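Local coordinates for protein K7 (Vaccinia virus WR, PDB 3JRV) that prevents host antiviral signalling as a Bcl-2-like virulence factor, binding the RNA helicase DDX3 to block IRF3 activation and TRAF6 and IRAK2 to block NF-kappa-B activation, at residues E96-T101 against T129-D134; A10-V15 against Y33-N38; K59-A64 against I104-T109; E110-K115 against F122-N127. All coordinates share one frame; numbering follows the deposited sequence.

Interaction 1. Residues E96-T101 against T129-D134; sequences ESLFAT and TDLMTD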
# COMPACT_ATOMS: atom_id res chain seq x y z
N GLU A 96 0.65 6.28 13.38
CA GLU A 96 1.63 6.93 12.51
C GLU A 96 2.53 5.87 11.85
O GLU A 96 2.80 5.95 10.64
CB GLU A 96 2.52 7.94 13.23
CG GLU A 96 3.38 8.78 12.25
CD GLU A 96 4.24 9.88 12.95
OE1 GLU A 96 4.41 9.81 14.19
OE2 GLU A 96 4.78 10.80 12.24
N SER A 97 2.96 4.90 12.65
CA SER A 97 3.81 3.82 12.13
C SER A 97 3.05 3.00 11.08
O SER A 97 3.61 2.62 10.04
CB SER A 97 4.29 2.90 13.28
OG SER A 97 5.23 2.01 12.76
N LEU A 98 1.76 2.76 11.32
CA LEU A 98 0.96 1.98 10.38
C LEU A 98 0.90 2.73 9.04
O LEU A 98 1.08 2.13 7.95
CB LEU A 98 -0.44 1.75 10.97
CG LEU A 98 -1.47 1.11 10.00
CD1 LEU A 98 -0.98 -0.30 9.61
CD2 LEU A 98 -2.83 1.04 10.73
N PHE A 99 0.52 4.01 9.10
CA PHE A 99 0.35 4.81 7.86
C PHE A 99 1.68 4.97 7.14
O PHE A 99 1.73 4.91 5.90
CB PHE A 99 -0.33 6.17 8.07
CG PHE A 99 -1.73 6.10 8.63
CD1 PHE A 99 -2.39 4.88 8.76
CD2 PHE A 99 -2.39 7.28 8.95
CE1 PHE A 99 -3.74 4.84 9.29
CE2 PHE A 99 -3.72 7.26 9.48
CZ PHE A 99 -4.39 6.05 9.62
N ALA A 100 2.77 5.17 7.89
CA ALA A 100 4.11 5.24 7.28
C ALA A 100 4.44 3.94 6.58
O ALA A 100 5.06 3.94 5.51
CB ALA A 100 5.15 5.52 8.34
N THR A 101 4.04 2.81 7.17
CA THR A 101 4.42 1.50 6.62
C THR A 101 3.63 1.27 5.32
O THR A 101 4.18 0.79 4.33
CB THR A 101 4.12 0.35 7.61
OG1 THR A 101 4.90 0.57 8.79
CG2 THR A 101 4.48 -1.06 7.06
N THR A 129 -1.24 -9.93 6.72
CA THR A 129 -1.99 -10.26 7.94
C THR A 129 -1.17 -9.97 9.21
O THR A 129 -1.71 -9.76 10.31
CB THR A 129 -2.51 -11.70 7.96
OG1 THR A 129 -1.43 -12.63 7.77
CG2 THR A 129 -3.54 -11.91 6.91
N ASP A 130 0.15 -9.89 9.07
CA ASP A 130 1.00 -9.46 10.20
C ASP A 130 0.82 -7.96 10.46
O ASP A 130 0.82 -7.50 11.61
CB ASP A 130 2.49 -9.77 9.96
CG ASP A 130 2.86 -11.24 10.14
OD1 ASP A 130 2.06 -12.01 10.72
OD2 ASP A 130 3.97 -11.62 9.67
N LEU A 131 0.66 -7.18 9.39
CA LEU A 131 0.52 -5.74 9.48
C LEU A 131 -0.88 -5.38 9.93
O LEU A 131 -1.07 -4.53 10.84
CB LEU A 131 0.78 -5.11 8.10
CG LEU A 131 0.75 -3.57 8.06
CD1 LEU A 131 1.78 -2.93 9.02
CD2 LEU A 131 0.97 -3.05 6.66
N MSE A 132 -1.87 -6.02 9.31
CA MSE A 132 -3.26 -5.60 9.49
C MSE A 132 -3.89 -6.45 10.59
O MSE A 132 -4.83 -7.22 10.35
CB MSE A 132 -4.05 -5.72 8.17
CG MSE A 132 -3.54 -4.75 7.05
SE MSE A 132 -3.10 -2.85 7.48
CE MSE A 132 -4.82 -2.31 8.17
N THR A 133 -3.40 -6.28 11.81
CA THR A 133 -4.06 -6.84 13.01
C THR A 133 -5.44 -6.20 13.12
O THR A 133 -5.70 -5.13 12.55
CB THR A 133 -3.29 -6.43 14.29
OG1 THR A 133 -3.18 -5.00 14.36
CG2 THR A 133 -1.89 -7.00 14.27
N ASP A 134 -6.29 -6.75 14.00
CA ASP A 134 -7.61 -6.13 14.19
C ASP A 134 -7.50 -4.67 14.66
O ASP A 134 -8.24 -3.80 14.20
CB ASP A 134 -8.45 -6.97 15.17
CG ASP A 134 -9.07 -8.20 14.52
OD1 ASP A 134 -9.31 -8.16 13.29
OD2 ASP A 134 -9.31 -9.21 15.23
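This is a buried apolar contact in the Bcl-2-like helical bundle. L98 and T101 of helix 95-114 meet L131, the last residue of the short helix 128-131, and M132 just after it, a selenomethionine. L98 does its touching with one methyl. Its CD1 lies 3.9 Å from both L131 CD1 and M132 SE. The L98 and M132 side chains cross at about a right angle. T101 and L131 reach toward each other tip to tip, with T101 CG2 3.8 Å from L131 CD1. The L131 chain extends away from its own backbone N (chi1 -177°), which sends both methyls toward helix 95-114. T101 turns only its methyl to the contact. Its hydroxyl OG1 bonds back to S97 O at 2.7 Å. S97 O also accepts from T101 N, from the opposite face of its plane. The OG1 bond would hold the rotation of T101, with its methyl toward L131. M132 centres an inverse gamma turn, with a weak bond from T133 N to L131 O. M132 also packs on I26 and I27 of helix 26-42 and on I137 and L140 of helix 134-148. On helix 95-114, F99 stacks on F60 of helix 60-68.

Interaction 2. Residues A10-V15 against Y33-N38; sequences AVFYFV and YITWRN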
# COMPACT_ATOMS: atom_id res chain seq x y z
N ALA A 10 -5.45 -7.01 -14.50
CA ALA A 10 -5.78 -7.04 -13.08
C ALA A 10 -6.97 -6.10 -12.83
O ALA A 10 -7.08 -5.05 -13.43
CB ALA A 10 -4.60 -6.58 -12.24
N VAL A 11 -7.87 -6.51 -11.95
CA VAL A 11 -9.06 -5.71 -11.65
C VAL A 11 -8.87 -5.00 -10.31
O VAL A 11 -8.41 -5.61 -9.32
CB VAL A 11 -10.30 -6.63 -11.58
CG1 VAL A 11 -11.57 -5.82 -11.33
CG2 VAL A 11 -10.48 -7.46 -12.86
N PHE A 12 -9.20 -3.71 -10.27
CA PHE A 12 -9.07 -2.94 -9.05
C PHE A 12 -10.44 -2.49 -8.61
O PHE A 12 -11.02 -1.58 -9.21
CB PHE A 12 -8.14 -1.75 -9.32
CG PHE A 12 -6.77 -2.17 -9.71
CD1 PHE A 12 -5.84 -2.43 -8.73
CD2 PHE A 12 -6.43 -2.38 -11.04
CE1 PHE A 12 -4.58 -2.89 -9.02
CE2 PHE A 12 -5.14 -2.84 -11.35
CZ PHE A 12 -4.23 -3.13 -10.33
N TYR A 13 -11.00 -3.20 -7.63
CA TYR A 13 -12.39 -3.01 -7.24
C TYR A 13 -12.63 -1.71 -6.49
O TYR A 13 -13.78 -1.23 -6.47
CB TYR A 13 -12.81 -4.17 -6.35
CG TYR A 13 -12.85 -5.46 -7.12
CD1 TYR A 13 -13.95 -5.79 -7.92
CD2 TYR A 13 -11.78 -6.35 -7.05
CE1 TYR A 13 -13.95 -6.97 -8.64
CE2 TYR A 13 -11.80 -7.55 -7.74
CZ TYR A 13 -12.89 -7.85 -8.52
OH TYR A 13 -12.87 -9.04 -9.23
N PHE A 14 -11.58 -1.14 -5.88
CA PHE A 14 -11.80 0.06 -5.08
C PHE A 14 -11.33 1.35 -5.73
O PHE A 14 -11.46 2.45 -5.13
CB PHE A 14 -11.07 -0.06 -3.73
CG PHE A 14 -11.56 -1.21 -2.87
CD1 PHE A 14 -12.55 -1.00 -1.92
CD2 PHE A 14 -10.98 -2.47 -2.98
CE1 PHE A 14 -12.96 -2.06 -1.07
CE2 PHE A 14 -11.39 -3.53 -2.17
CZ PHE A 14 -12.41 -3.34 -1.25
N VAL A 15 -10.76 1.24 -6.94
CA VAL A 15 -10.06 2.36 -7.57
C VAL A 15 -10.88 3.64 -7.73
O VAL A 15 -10.30 4.73 -7.61
CB VAL A 15 -9.44 1.94 -8.91
CG1 VAL A 15 -10.53 1.56 -9.95
CG2 VAL A 15 -8.55 3.04 -9.50
N TYR A 33 -4.48 -1.68 -3.43
CA TYR A 33 -3.92 -0.36 -3.59
C TYR A 33 -2.38 -0.49 -3.77
O TYR A 33 -1.79 0.23 -4.62
CB TYR A 33 -4.28 0.48 -2.35
CG TYR A 33 -3.45 1.73 -2.26
CD1 TYR A 33 -3.64 2.78 -3.15
CD2 TYR A 33 -2.42 1.82 -1.32
CE1 TYR A 33 -2.78 3.94 -3.14
CE2 TYR A 33 -1.61 2.93 -1.24
CZ TYR A 33 -1.75 3.98 -2.18
OH TYR A 33 -0.95 5.11 -2.14
N ILE A 34 -1.72 -1.31 -2.95
CA ILE A 34 -0.27 -1.45 -3.09
C ILE A 34 0.07 -2.03 -4.48
O ILE A 34 1.03 -1.57 -5.15
CB ILE A 34 0.30 -2.35 -1.95
CG1 ILE A 34 0.13 -1.62 -0.59
CG2 ILE A 34 1.76 -2.75 -2.27
CD1 ILE A 34 0.77 -0.22 -0.53
N THR A 35 -0.74 -2.97 -4.95
CA THR A 35 -0.54 -3.44 -6.34
C THR A 35 -0.78 -2.33 -7.38
O THR A 35 0.01 -2.12 -8.31
CB THR A 35 -1.48 -4.59 -6.64
OG1 THR A 35 -1.12 -5.70 -5.82
CG2 THR A 35 -1.43 -4.94 -8.15
N TRP A 36 -1.82 -1.54 -7.18
CA TRP A 36 -2.15 -0.47 -8.11
C TRP A 36 -0.98 0.53 -8.25
O TRP A 36 -0.74 1.03 -9.35
CB TRP A 36 -3.44 0.22 -7.63
CG TRP A 36 -3.89 1.33 -8.55
CD1 TRP A 36 -4.67 1.21 -9.70
CD2 TRP A 36 -3.71 2.74 -8.35
NE1 TRP A 36 -4.93 2.45 -10.24
CE2 TRP A 36 -4.36 3.41 -9.43
CE3 TRP A 36 -3.08 3.51 -7.34
CZ2 TRP A 36 -4.40 4.81 -9.53
CZ3 TRP A 36 -3.10 4.91 -7.45
CH2 TRP A 36 -3.76 5.55 -8.53
N ARG A 37 -0.28 0.88 -7.16
CA ARG A 37 0.81 1.87 -7.28
C ARG A 37 1.93 1.33 -8.20
O ARG A 37 2.69 2.12 -8.75
CB ARG A 37 1.39 2.19 -5.88
CG ARG A 37 0.35 3.00 -5.02
CD ARG A 37 0.06 4.40 -5.62
NE ARG A 37 1.27 5.23 -5.72
CZ ARG A 37 1.77 6.00 -4.75
NH1 ARG A 37 1.22 6.03 -3.53
NH2 ARG A 37 2.90 6.69 -4.96
N ASN A 38 2.06 0.01 -8.33
CA ASN A 38 2.99 -0.60 -9.33
C ASN A 38 2.35 -0.62 -10.72
O ASN A 38 2.94 -0.17 -11.71
CB ASN A 38 3.32 -2.03 -8.89
CG ASN A 38 4.23 -2.74 -9.87
OD1 ASN A 38 3.75 -3.48 -10.75
ND2 ASN A 38 5.52 -2.52 -9.74
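R37 NH1 donates a hydrogen bond to Y33 OH at 2.7 Å, on the helix whose T35 and W36 receive F12 from the loop before it. The hydroxyl lies almost in the guanidinium plane, and the N-H...O angle is 146°. R37 NH2 forms salt bridges with D61 of helix 60-68 and E110 of helix 95-114. F12 and W36 form a T-shaped pair, with the edge of the indole toward the face of F12. W36 holds CG anti to its backbone N (chi1 -179°), which carries the indole edge there. The F12 ring and the five-membered ring of W36 have centroids 5.1 Å apart and planes at 74°. W36 CD1 sits over the centre of the F12 ring, 3.9 Å above its plane. F12 CE1 also meets the backbone, 3.5 Å from W36 CA. T35 CG2 lies at the F12 edge, 3.9 Å from F12 CE1. V15 adds CG2, 3.7 Å from W36 NE1, and approaches the indole obliquely. H39 also meets F12 edge-to-face, and Y54 meets W36 likewise. The loop is therefore held to the helix by aromatic and methyl packing, while R37 points away from it and spends its polar bonds on the helices behind.

Interaction 3. Residues K59-A64 against I104-T109; sequences KFDDVA and ICAKIT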
# COMPACT_ATOMS: atom_id res chain seq x y z
N LYS A 59 -1.93 9.92 0.32
CA LYS A 59 -1.36 10.86 1.31
C LYS A 59 -0.42 10.19 2.33
O LYS A 59 0.38 10.89 2.97
CB LYS A 59 -2.47 11.61 2.05
CG LYS A 59 -3.20 12.55 1.10
CD LYS A 59 -4.37 13.25 1.78
CE LYS A 59 -5.35 13.83 0.79
NZ LYS A 59 -6.38 14.57 1.58
N PHE A 60 -0.49 8.88 2.44
CA PHE A 60 0.40 8.16 3.38
C PHE A 60 1.85 8.19 2.84
O PHE A 60 2.78 7.95 3.61
CB PHE A 60 -0.03 6.72 3.62
CG PHE A 60 -1.35 6.58 4.35
CD1 PHE A 60 -1.98 7.69 4.93
CD2 PHE A 60 -1.94 5.33 4.42
CE1 PHE A 60 -3.21 7.56 5.64
CE2 PHE A 60 -3.17 5.15 5.06
CZ PHE A 60 -3.80 6.28 5.70
N ASP A 61 2.03 8.54 1.57
CA ASP A 61 3.39 8.79 1.07
C ASP A 61 4.07 9.89 1.93
O ASP A 61 5.25 9.74 2.31
CB ASP A 61 3.40 9.23 -0.41
CG ASP A 61 3.00 8.11 -1.40
OD1 ASP A 61 2.57 7.00 -1.00
OD2 ASP A 61 3.17 8.37 -2.62
N ASP A 62 3.35 10.99 2.17
CA ASP A 62 3.83 12.11 2.99
C ASP A 62 4.04 11.67 4.42
O ASP A 62 4.96 12.16 5.07
CB ASP A 62 2.85 13.28 3.04
CG ASP A 62 2.70 13.98 1.71
OD1 ASP A 62 3.50 13.70 0.79
OD2 ASP A 62 1.71 14.78 1.58
N VAL A 63 3.17 10.79 4.93
CA VAL A 63 3.34 10.32 6.31
C VAL A 63 4.64 9.54 6.43
O VAL A 63 5.39 9.71 7.40
CB VAL A 63 2.18 9.40 6.79
CG1 VAL A 63 2.53 8.78 8.17
CG2 VAL A 63 0.84 10.16 6.78
N ALA A 64 4.94 8.73 5.42
CA ALA A 64 6.19 7.96 5.43
C ALA A 64 7.39 8.89 5.38
O ALA A 64 8.37 8.70 6.12
CB ALA A 64 6.23 6.97 4.26
N ILE A 104 5.33 3.36 2.79
CA ILE A 104 6.60 2.75 2.36
C ILE A 104 6.35 1.63 1.37
O ILE A 104 7.05 1.53 0.36
CB ILE A 104 7.47 2.24 3.59
CG1 ILE A 104 8.05 3.46 4.28
CG2 ILE A 104 8.55 1.24 3.11
CD1 ILE A 104 9.32 3.95 3.60
N CYS A 105 5.34 0.80 1.66
CA CYS A 105 5.01 -0.28 0.72
C CYS A 105 4.64 0.32 -0.64
O CYS A 105 5.05 -0.23 -1.68
CB CYS A 105 3.86 -1.13 1.25
SG CYS A 105 4.37 -2.17 2.61
N ALA A 106 3.86 1.41 -0.64
CA ALA A 106 3.47 2.04 -1.92
C ALA A 106 4.71 2.59 -2.62
O ALA A 106 4.83 2.50 -3.86
CB ALA A 106 2.49 3.18 -1.68
N LYS A 107 5.61 3.23 -1.87
CA LYS A 107 6.84 3.75 -2.49
C LYS A 107 7.64 2.63 -3.11
O LYS A 107 8.25 2.83 -4.19
CB LYS A 107 7.68 4.57 -1.50
CG LYS A 107 7.01 5.90 -1.18
CD LYS A 107 7.22 6.98 -2.25
CE LYS A 107 8.32 7.96 -1.83
NZ LYS A 107 7.98 9.37 -2.25
N ILE A 108 7.70 1.48 -2.45
CA ILE A 108 8.51 0.37 -2.95
C ILE A 108 7.89 -0.15 -4.26
O ILE A 108 8.59 -0.33 -5.25
CB ILE A 108 8.58 -0.77 -1.94
CG1 ILE A 108 9.45 -0.34 -0.74
CG2 ILE A 108 9.14 -2.05 -2.60
CD1 ILE A 108 9.23 -1.22 0.46
N THR A 109 6.58 -0.45 -4.26
CA THR A 109 6.01 -1.02 -5.48
C THR A 109 5.95 0.00 -6.63
O THR A 109 6.11 -0.37 -7.80
CB THR A 109 4.64 -1.67 -5.24
OG1 THR A 109 3.68 -0.64 -4.93
CG2 THR A 109 4.76 -2.69 -4.11
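Helices 60-64 and 104-109 cross nearly perpendicularly. Their axes come within 9.1 Å, with a signed crossing angle of -102°. The closest backbone pair is A64 and I104, with CA atoms 6.1 Å apart. The crossing is part of the Bcl-2-like bundle and joins helix 60-68 to the long helix 95-114. The centre of the contact is about 6 Å from the centre of the chain. A64 turns its methyl toward the other helix, and A64 CB lies 4.0 Å from I104 CG1. I104 places CG1 beside its own backbone N (chi1 -73°), and this branch is the one that meets A64. The I104 side chain also packs on I73 and I76 of helix 70-80. Two residues after I104, A106 offers its methyl to D61, which lies about a turn before A64. A106 CB is 3.9 Å from D61 OD1, an apolar neighbour for a charged group. The polar end of D61 finds its main partner on a third helix, where OD2 forms a salt bridge with R37 of helix 26-42. A106 also touches the R37 side chain, so it lies beside both members of that ion pair. The ammonium of K107 would probably add to the positive field around the carboxylate without pairing with it. K107 NZ stays 4.9 Å from D61 OD2, while K107 brings CD nearest, 4.3 Å from D61 OD2.

Interaction 4. Residues E110-K115 against F122-N127; sequences EHWGYK and FQSLGN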
# COMPACT_ATOMS: atom_id res chain seq x y z
N GLU A 110 5.79 1.29 -6.33
CA GLU A 110 5.90 2.34 -7.35
C GLU A 110 7.33 2.37 -7.90
O GLU A 110 7.54 2.44 -9.13
CB GLU A 110 5.61 3.70 -6.71
CG GLU A 110 5.90 4.83 -7.65
CD GLU A 110 5.52 6.16 -7.07
OE1 GLU A 110 6.27 6.65 -6.21
OE2 GLU A 110 4.47 6.69 -7.48
N HIS A 111 8.32 2.28 -7.00
CA HIS A 111 9.72 2.37 -7.41
C HIS A 111 10.02 1.20 -8.37
O HIS A 111 10.68 1.39 -9.42
CB HIS A 111 10.65 2.30 -6.18
CG HIS A 111 12.10 2.30 -6.54
ND1 HIS A 111 12.74 3.43 -6.99
CD2 HIS A 111 13.02 1.30 -6.60
CE1 HIS A 111 13.99 3.14 -7.32
NE2 HIS A 111 14.18 1.85 -7.09
N TRP A 112 9.56 0.00 -8.00
CA TRP A 112 9.72 -1.18 -8.85
C TRP A 112 9.12 -0.85 -10.23
O TRP A 112 9.76 -1.07 -11.27
CB TRP A 112 9.07 -2.41 -8.24
CG TRP A 112 9.84 -2.97 -7.13
CD1 TRP A 112 11.20 -2.87 -6.97
CD2 TRP A 112 9.37 -3.83 -6.07
NE1 TRP A 112 11.60 -3.60 -5.87
CE2 TRP A 112 10.49 -4.17 -5.28
CE3 TRP A 112 8.12 -4.33 -5.72
CZ2 TRP A 112 10.40 -4.97 -4.14
CZ3 TRP A 112 8.01 -5.13 -4.57
CH2 TRP A 112 9.16 -5.45 -3.81
N GLY A 113 7.93 -0.25 -10.28
CA GLY A 113 7.35 0.05 -11.59
C GLY A 113 8.21 1.01 -12.41
O GLY A 113 8.31 0.88 -13.65
N TYR A 114 8.80 2.02 -11.75
CA TYR A 114 9.69 2.95 -12.45
C TYR A 114 10.87 2.20 -13.06
O TYR A 114 11.41 2.66 -14.06
CB TYR A 114 10.24 4.06 -11.53
CG TYR A 114 9.34 5.28 -11.40
CD1 TYR A 114 8.06 5.20 -10.84
CD2 TYR A 114 9.73 6.51 -11.93
CE1 TYR A 114 7.28 6.35 -10.68
CE2 TYR A 114 8.91 7.64 -11.87
CZ TYR A 114 7.68 7.55 -11.25
OH TYR A 114 6.92 8.71 -11.09
N LYS A 115 11.29 1.10 -12.41
CA LYS A 115 12.46 0.30 -12.84
C LYS A 115 12.07 -0.88 -13.73
O LYS A 115 12.88 -1.80 -13.95
CB LYS A 115 13.21 -0.23 -11.61
CG LYS A 115 13.85 0.85 -10.76
CD LYS A 115 14.71 1.83 -11.55
CE LYS A 115 15.20 2.94 -10.65
NZ LYS A 115 16.55 3.44 -11.07
N PHE A 122 6.32 -10.19 -6.92
CA PHE A 122 5.08 -10.58 -6.23
C PHE A 122 5.41 -11.44 -5.00
O PHE A 122 6.41 -12.20 -4.96
CB PHE A 122 4.16 -11.40 -7.14
CG PHE A 122 3.51 -10.63 -8.27
CD1 PHE A 122 3.34 -9.25 -8.23
CD2 PHE A 122 2.93 -11.35 -9.31
CE1 PHE A 122 2.66 -8.57 -9.25
CE2 PHE A 122 2.23 -10.68 -10.34
CZ PHE A 122 2.09 -9.30 -10.31
N GLN A 123 4.54 -11.32 -3.99
CA GLN A 123 4.62 -12.12 -2.76
C GLN A 123 5.93 -11.93 -2.02
O GLN A 123 6.47 -12.90 -1.47
CB GLN A 123 4.33 -13.61 -3.03
CG GLN A 123 2.92 -13.84 -3.61
CD GLN A 123 2.67 -15.30 -3.96
OE1 GLN A 123 3.61 -16.03 -4.29
NE2 GLN A 123 1.40 -15.71 -3.97
N SER A 124 6.48 -10.72 -2.06
CA SER A 124 7.78 -10.49 -1.46
C SER A 124 7.85 -9.52 -0.29
O SER A 124 8.89 -9.43 0.36
CB SER A 124 8.81 -10.12 -2.53
OG SER A 124 8.62 -8.80 -2.93
N LEU A 125 6.76 -8.79 0.00
CA LEU A 125 6.87 -7.65 0.95
C LEU A 125 6.80 -8.09 2.40
O LEU A 125 7.25 -7.36 3.28
CB LEU A 125 5.75 -6.63 0.73
CG LEU A 125 5.85 -5.72 -0.51
CD1 LEU A 125 4.61 -4.84 -0.58
CD2 LEU A 125 7.11 -4.85 -0.49
N GLY A 126 6.29 -9.30 2.64
CA GLY A 126 5.92 -9.76 3.98
C GLY A 126 4.42 -9.98 4.07
O GLY A 126 3.71 -9.83 3.07
N ASN A 127 3.94 -10.37 5.24
CA ASN A 127 2.56 -10.85 5.40
C ASN A 127 1.64 -9.69 5.73
O ASN A 127 1.85 -9.00 6.74
CB ASN A 127 2.48 -11.87 6.55
CG ASN A 127 3.33 -13.11 6.34
OD1 ASN A 127 3.90 -13.64 7.30
ND2 ASN A 127 3.36 -13.62 5.13
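W112 reaches from the end of helix 95-114 to S124 and L125, in the loop that leads on to helix 128-131. Both segments belong to the Bcl-2-like fold, and the contact joins the end of the long helix to the loop that follows it. The apolar part is one tryptophan and one leucine. W112 CH2 lies 3.9 Å from L125 CD2, and the neighbouring W112 CZ3 is 4.2 Å from the same methyl. The two side chains slide past each other in opposite directions. W112 holds CG beside its backbone N (chi1 -75°), and the six-membered ring forms the tip that extends to the loop. M80 of helix 70-80 touches W112, S124 and L125, so it joins both segments. L125 further packs on I34, I108 and T109. The charged part is a cation-pi contact between W112 and R121, which lies just before the loop segment. The ligand adds backbone interactions. On the loop, Q123, L125 and G126 make backbone hydrogen bonds to the bound DDX3 peptide, and an aromatic side chain of that peptide packs on L125. L125 thus touches both W112 and the ligand. The polar part within the chain is small. S124 OG forms a hydrogen bond with R121 O. This hydroxyl also comes obliquely to the indole, with S124 OG 3.5 Å from W112 CH2.

In the fold
Helix 95-114 is shared by interactions 1, 3 and 4. Interactions 1 and 3 have centres about 12 Å apart and touch, with A100 O 3.5 Å from A64 CB. R37 connects three contacts. Its NH2 reaches D61 OD2 of interaction 3 at 2.9 Å and E110 OE2 of interaction 4 at 3.0 Å. Interactions 2 and 3 also meet at I34 O and T109 OG1, 2.8 Å apart. Interactions 1 and 2 lie on opposite sides of the chain's centre, about 18 Å between centres. The bound DDX3 peptide touches segments of all four. I34, C105 and T109 each pack on an aromatic side chain of it, and T129 OG1 hydrogen-bonds to an acidic side chain of it.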